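Local coordinates for Alr3699 protein (Nostoc sp., PDB 4XSO), which belongs to the glycosyltransferases of the GT-B type, built from two Rossmann-like domains that face each other across a cleft, at residues L215-D226 against E247-I258. Residues are numbered along the deposited sequence; the frame is centred on the assembly and turned at random.
Sequences LSPWKGQHILID and EQDYVKELHQQI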
loop_
_atom_site.group_PDB
_atom_site.type_symbol
_atom_site.label_atom_id
_atom_site.label_comp_id
_atom_site.label_asym_id
_atom_site.label_seq_id
_atom_site.Cartn_x
_atom_site.Cartn_y
_atom_site.Cartn_z
ATOM N N LEU A 215 -5.060 22.040 -28.721
ATOM C CA LEU A 215 -4.167 22.026 -29.848
ATOM C C LEU A 215 -3.021 21.105 -29.473
ATOM O O LEU A 215 -2.141 21.487 -28.683
ATOM C CB LEU A 215 -3.679 23.453 -30.131
ATOM C CG LEU A 215 -4.788 24.462 -30.423
ATOM C CD1 LEU A 215 -4.179 25.864 -30.546
ATOM C CD2 LEU A 215 -5.560 24.089 -31.679
ATOM N N SER A 216 -2.898 19.933 -29.964
ATOM C CA SER A 216 -1.974 18.851 -29.598
ATOM C C SER A 216 -1.684 17.907 -30.791
ATOM O O SER A 216 -2.502 17.781 -31.704
ATOM C CB SER A 216 -2.525 18.137 -28.382
ATOM O OG SER A 216 -1.686 17.087 -28.054
ATOM N N PRO A 217 -0.615 17.375 -31.091
ATOM C CA PRO A 217 -0.409 16.578 -32.325
ATOM C C PRO A 217 -1.288 15.338 -32.362
ATOM O O PRO A 217 -1.762 14.948 -33.421
ATOM C CB PRO A 217 1.073 16.152 -32.270
ATOM C CG PRO A 217 1.709 17.018 -31.223
ATOM C CD PRO A 217 0.647 17.644 -30.359
ATOM N N TRP A 218 -1.519 14.746 -31.192
ATOM C CA TRP A 218 -2.366 13.555 -31.087
ATOM C C TRP A 218 -3.798 13.909 -31.552
ATOM O O TRP A 218 -4.491 13.032 -32.085
ATOM C CB TRP A 218 -2.442 13.016 -29.638
ATOM C CG TRP A 218 -1.228 12.308 -29.085
ATOM C CD1 TRP A 218 0.033 12.264 -29.615
ATOM C CD2 TRP A 218 -1.164 11.577 -27.830
ATOM N NE1 TRP A 218 0.867 11.531 -28.789
ATOM C CE2 TRP A 218 0.158 11.100 -27.689
ATOM C CE3 TRP A 218 -2.108 11.271 -26.816
ATOM C CZ2 TRP A 218 0.564 10.325 -26.572
ATOM C CZ3 TRP A 218 -1.698 10.504 -25.703
ATOM C CH2 TRP A 218 -0.379 10.045 -25.596
ATOM N N LYS A 219 -4.231 15.161 -31.325
ATOM C CA LYS A 219 -5.583 15.583 -31.716
ATOM C C LYS A 219 -5.766 15.907 -33.199
ATOM O O LYS A 219 -6.908 16.073 -33.661
ATOM C CB LYS A 219 -6.088 16.717 -30.837
ATOM C CG LYS A 219 -6.173 16.314 -29.345
ATOM C CD LYS A 219 -7.259 15.263 -29.151
ATOM C CE LYS A 219 -7.451 14.810 -27.720
ATOM N NZ LYS A 219 -8.537 15.623 -27.097
ATOM N N GLY A 220 -4.667 16.031 -33.940
ATOM C CA GLY A 220 -4.716 16.025 -35.404
ATOM C C GLY A 220 -5.276 17.230 -36.148
ATOM O O GLY A 220 -5.788 17.126 -37.265
ATOM N N GLN A 221 -5.129 18.400 -35.592
ATOM C CA GLN A 221 -5.556 19.606 -36.318
ATOM C C GLN A 221 -4.832 19.760 -37.649
ATOM O O GLN A 221 -5.420 20.248 -38.591
ATOM C CB GLN A 221 -5.306 20.870 -35.478
ATOM C CG GLN A 221 -6.326 21.097 -34.374
ATOM C CD GLN A 221 -5.937 20.432 -33.061
ATOM O OE1 GLN A 221 -4.911 19.756 -32.974
ATOM N NE2 GLN A 221 -6.766 20.621 -32.029
ATOM N N HIS A 222 -3.580 19.297 -37.736
ATOM C CA HIS A 222 -2.803 19.397 -38.991
ATOM C C HIS A 222 -3.383 18.546 -40.124
ATOM O O HIS A 222 -3.239 18.874 -41.300
ATOM C CB HIS A 222 -1.301 19.055 -38.736
ATOM C CG HIS A 222 -1.068 17.625 -38.341
ATOM N ND1 HIS A 222 -1.317 17.147 -37.060
ATOM C CD2 HIS A 222 -0.656 16.558 -39.068
ATOM C CE1 HIS A 222 -1.060 15.852 -37.026
ATOM N NE2 HIS A 222 -0.683 15.468 -38.233
ATOM N N ILE A 223 -4.089 17.481 -39.771
ATOM C CA ILE A 223 -4.776 16.633 -40.751
ATOM C C ILE A 223 -5.981 17.391 -41.370
ATOM O O ILE A 223 -6.144 17.372 -42.572
ATOM C CB ILE A 223 -5.253 15.292 -40.089
ATOM C CG1 ILE A 223 -4.110 14.588 -39.355
ATOM C CG2 ILE A 223 -5.920 14.359 -41.110
ATOM C CD1 ILE A 223 -3.073 14.041 -40.321
ATOM N N LEU A 224 -6.817 18.066 -40.540
ATOM C CA LEU A 224 -7.885 18.904 -41.058
ATOM C C LEU A 224 -7.318 19.988 -41.994
ATOM O O LEU A 224 -7.889 20.271 -43.038
ATOM C CB LEU A 224 -8.745 19.507 -39.908
ATOM C CG LEU A 224 -9.832 20.511 -40.335
ATOM C CD1 LEU A 224 -10.836 19.829 -41.235
ATOM C CD2 LEU A 224 -10.544 21.066 -39.089
ATOM N N ILE A 225 -6.239 20.634 -41.569
ATOM C CA ILE A 225 -5.585 21.684 -42.360
ATOM C C ILE A 225 -5.097 21.113 -43.728
ATOM O O ILE A 225 -5.466 21.683 -44.742
ATOM C CB ILE A 225 -4.484 22.386 -41.532
ATOM C CG1 ILE A 225 -5.145 23.115 -40.345
ATOM C CG2 ILE A 225 -3.726 23.371 -42.401
ATOM C CD1 ILE A 225 -4.206 23.365 -39.200
ATOM N N ASP A 226 -4.412 19.951 -43.758
ATOM C CA ASP A 226 -4.047 19.340 -45.057
ATOM C C ASP A 226 -5.286 19.035 -45.905
ATOM O O ASP A 226 -5.341 19.350 -47.084
ATOM C CB ASP A 226 -3.283 18.057 -44.866
ATOM C CG ASP A 226 -1.844 18.262 -44.459
ATOM O OD1 ASP A 226 -1.322 19.341 -44.717
ATOM O OD2 ASP A 226 -1.240 17.327 -43.853
ATOM N N GLU A 247 2.857 21.754 -25.470
ATOM C CA GLU A 247 2.849 21.638 -26.941
ATOM C C GLU A 247 2.915 22.977 -27.645
ATOM O O GLU A 247 2.218 23.205 -28.662
ATOM C CB GLU A 247 1.621 20.883 -27.440
ATOM C CG GLU A 247 1.557 19.456 -26.930
ATOM C CD GLU A 247 2.703 18.573 -27.416
ATOM O OE1 GLU A 247 3.431 18.948 -28.371
ATOM O OE2 GLU A 247 2.867 17.487 -26.823
ATOM N N GLN A 248 3.799 23.854 -27.163
ATOM C CA GLN A 248 4.103 25.074 -27.947
ATOM C C GLN A 248 4.690 24.871 -29.340
ATOM O O GLN A 248 4.284 25.558 -30.272
ATOM C CB GLN A 248 4.939 26.020 -27.107
ATOM C CG GLN A 248 4.066 26.640 -26.025
ATOM C CD GLN A 248 2.713 27.144 -26.572
ATOM O OE1 GLN A 248 1.623 26.694 -26.135
ATOM N NE2 GLN A 248 2.777 28.077 -27.543
ATOM N N ASP A 249 5.619 23.944 -29.543
ATOM C CA ASP A 249 6.118 23.690 -30.933
ATOM C C ASP A 249 5.032 23.328 -31.952
ATOM O O ASP A 249 5.189 23.568 -33.177
ATOM C CB ASP A 249 7.106 22.495 -30.974
ATOM C CG ASP A 249 8.350 22.713 -30.148
ATOM O OD1 ASP A 249 8.402 23.694 -29.395
ATOM O OD2 ASP A 249 9.276 21.875 -30.255
ATOM N N TYR A 250 3.958 22.677 -31.470
ATOM C CA TYR A 250 2.853 22.267 -32.371
ATOM C C TYR A 250 2.044 23.447 -32.858
ATOM O O TYR A 250 1.680 23.533 -34.009
ATOM C CB TYR A 250 1.896 21.301 -31.672
ATOM C CG TYR A 250 0.848 20.689 -32.582
ATOM C CD1 TYR A 250 1.228 19.881 -33.645
ATOM C CD2 TYR A 250 -0.515 20.896 -32.357
ATOM C CE1 TYR A 250 0.279 19.282 -34.469
ATOM C CE2 TYR A 250 -1.487 20.326 -33.205
ATOM C CZ TYR A 250 -1.095 19.533 -34.271
ATOM O OH TYR A 250 -2.008 18.917 -35.130
ATOM N N VAL A 251 1.700 24.338 -31.959
ATOM C CA VAL A 251 0.968 25.528 -32.361
ATOM C C VAL A 251 1.716 26.368 -33.396
ATOM O O VAL A 251 1.142 26.738 -34.422
ATOM C CB VAL A 251 0.627 26.360 -31.137
ATOM C CG1 VAL A 251 0.161 27.738 -31.567
ATOM C CG2 VAL A 251 -0.430 25.611 -30.338
ATOM N N LYS A 252 3.001 26.622 -33.151
ATOM C CA LYS A 252 3.932 27.161 -34.185
ATOM C C LYS A 252 3.872 26.386 -35.517
ATOM O O LYS A 252 3.757 26.976 -36.579
ATOM C CB LYS A 252 5.383 27.124 -33.664
ATOM C CG LYS A 252 6.414 27.829 -34.552
ATOM C CD LYS A 252 7.847 27.407 -34.232
ATOM C CE LYS A 252 8.149 26.043 -34.866
ATOM N NZ LYS A 252 8.991 25.192 -33.984
ATOM N N GLU A 253 3.922 25.068 -35.449
ATOM C CA GLU A 253 3.851 24.220 -36.642
ATOM C C GLU A 253 2.497 24.393 -37.369
ATOM O O GLU A 253 2.441 24.491 -38.611
ATOM C CB GLU A 253 4.160 22.784 -36.251
ATOM C CG GLU A 253 4.302 21.802 -37.416
ATOM C CD GLU A 253 3.206 20.714 -37.430
ATOM O OE1 GLU A 253 2.255 20.808 -38.272
ATOM O OE2 GLU A 253 3.293 19.778 -36.580
ATOM N N LEU A 254 1.399 24.527 -36.625
ATOM C CA LEU A 254 0.092 24.685 -37.291
ATOM C C LEU A 254 0.064 25.975 -38.028
ATOM O O LEU A 254 -0.379 26.026 -39.172
ATOM C CB LEU A 254 -1.120 24.707 -36.309
ATOM C CG LEU A 254 -1.323 23.432 -35.538
ATOM C CD1 LEU A 254 -2.556 23.558 -34.660
ATOM C CD2 LEU A 254 -1.406 22.264 -36.523
ATOM N N HIS A 255 0.451 27.045 -37.346
ATOM C CA HIS A 255 0.453 28.375 -37.975
ATOM C C HIS A 255 1.276 28.417 -39.262
ATOM O O HIS A 255 0.872 29.036 -40.270
ATOM C CB HIS A 255 0.944 29.428 -36.972
ATOM C CG HIS A 255 -0.088 29.831 -35.940
ATOM N ND1 HIS A 255 -1.290 30.398 -36.279
ATOM C CD2 HIS A 255 -0.013 29.918 -34.593
ATOM C CE1 HIS A 255 -1.963 30.740 -35.193
ATOM N NE2 HIS A 255 -1.209 30.458 -34.151
ATOM N N GLN A 256 2.391 27.692 -39.261
ATOM C CA GLN A 256 3.322 27.753 -40.399
ATOM C C GLN A 256 2.729 26.976 -41.514
ATOM O O GLN A 256 2.708 27.425 -42.676
ATOM C CB GLN A 256 4.668 27.127 -40.035
ATOM C CG GLN A 256 5.377 27.887 -38.908
ATOM C CD GLN A 256 6.880 27.626 -38.871
ATOM O OE1 GLN A 256 7.361 26.740 -38.145
ATOM N NE2 GLN A 256 7.626 28.384 -39.681
ATOM N N GLN A 257 2.188 25.804 -41.146
ATOM C CA GLN A 257 1.519 24.927 -42.102
ATOM C C GLN A 257 0.423 25.730 -42.830
ATOM O O GLN A 257 0.327 25.728 -44.078
ATOM C CB GLN A 257 0.898 23.675 -41.385
ATOM C CG GLN A 257 0.096 22.750 -42.305
ATOM C CD GLN A 257 -0.680 21.640 -41.600
ATOM O OE1 GLN A 257 -0.827 21.650 -40.398
ATOM N NE2 GLN A 257 -1.202 20.697 -42.369
ATOM N N ILE A 258 -0.467 26.344 -42.047
ATOM C CA ILE A 258 -1.546 27.090 -42.608
ATOM C C ILE A 258 -1.066 28.199 -43.594
ATOM O O ILE A 258 -1.621 28.399 -44.660
ATOM C CB ILE A 258 -2.369 27.753 -41.467
ATOM C CG1 ILE A 258 -3.169 26.712 -40.677
ATOM C CG2 ILE A 258 -3.277 28.863 -42.022
ATOM C CD1 ILE A 258 -3.583 27.221 -39.333
#
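Y250 reaches from its helix down to the start of the other one, its ring swung out by CG lying anti to the backbone N (chi1 -172°), and its hydroxyl ends at the imidazole edge of H222. Y250 OH and H222 ND1 are hydrogen-bonded at 2.7 Å, nearly straight, with the two ring planes almost perpendicular and meeting rim to rim. This is the tight part. The S216-P217 peptide lies over one face of the tyrosine, P217 N sitting above the ring centre, and P217 CD makes a CH-pi contact 4.0 Å from the centroid; L254 of the tyrosine's own helix backs the opposite face. H222 itself is a knob among Y250, E253, L254 and Q257.

Two turns further along its helix, the extended side chain of Q257 uses its amide nitrogen twice. NE2 gives a fairly straight bond of 2.9 Å to H222 O, which also accepts from D226 N, and a more bent one of 2.7 Å to D226 OD1, met from above the carboxylate plane. Q257 OE1 is buried without a polar partner. Towards the sheet, I225 CG2 packs on I258 CG1 at 3.8 Å. Near the start of helix 248-260, L215 CD1 makes a separate apolar contact with V251 CG2.

The solvent side is looser: E247 lays its carboxylate beside P217 CD, and E253 OE1 stays 4.0 Å from H222 CB. Segments 221-226 and 248-258 run parallel, their axes 10.3 Å apart at closest approach. They belong to helices 221-228 and 248-260, neighbouring crossover helices of the C-terminal Rossmann-like domain; L224 rests on strands 207-212 and 235-240, I258 on strand 267-271.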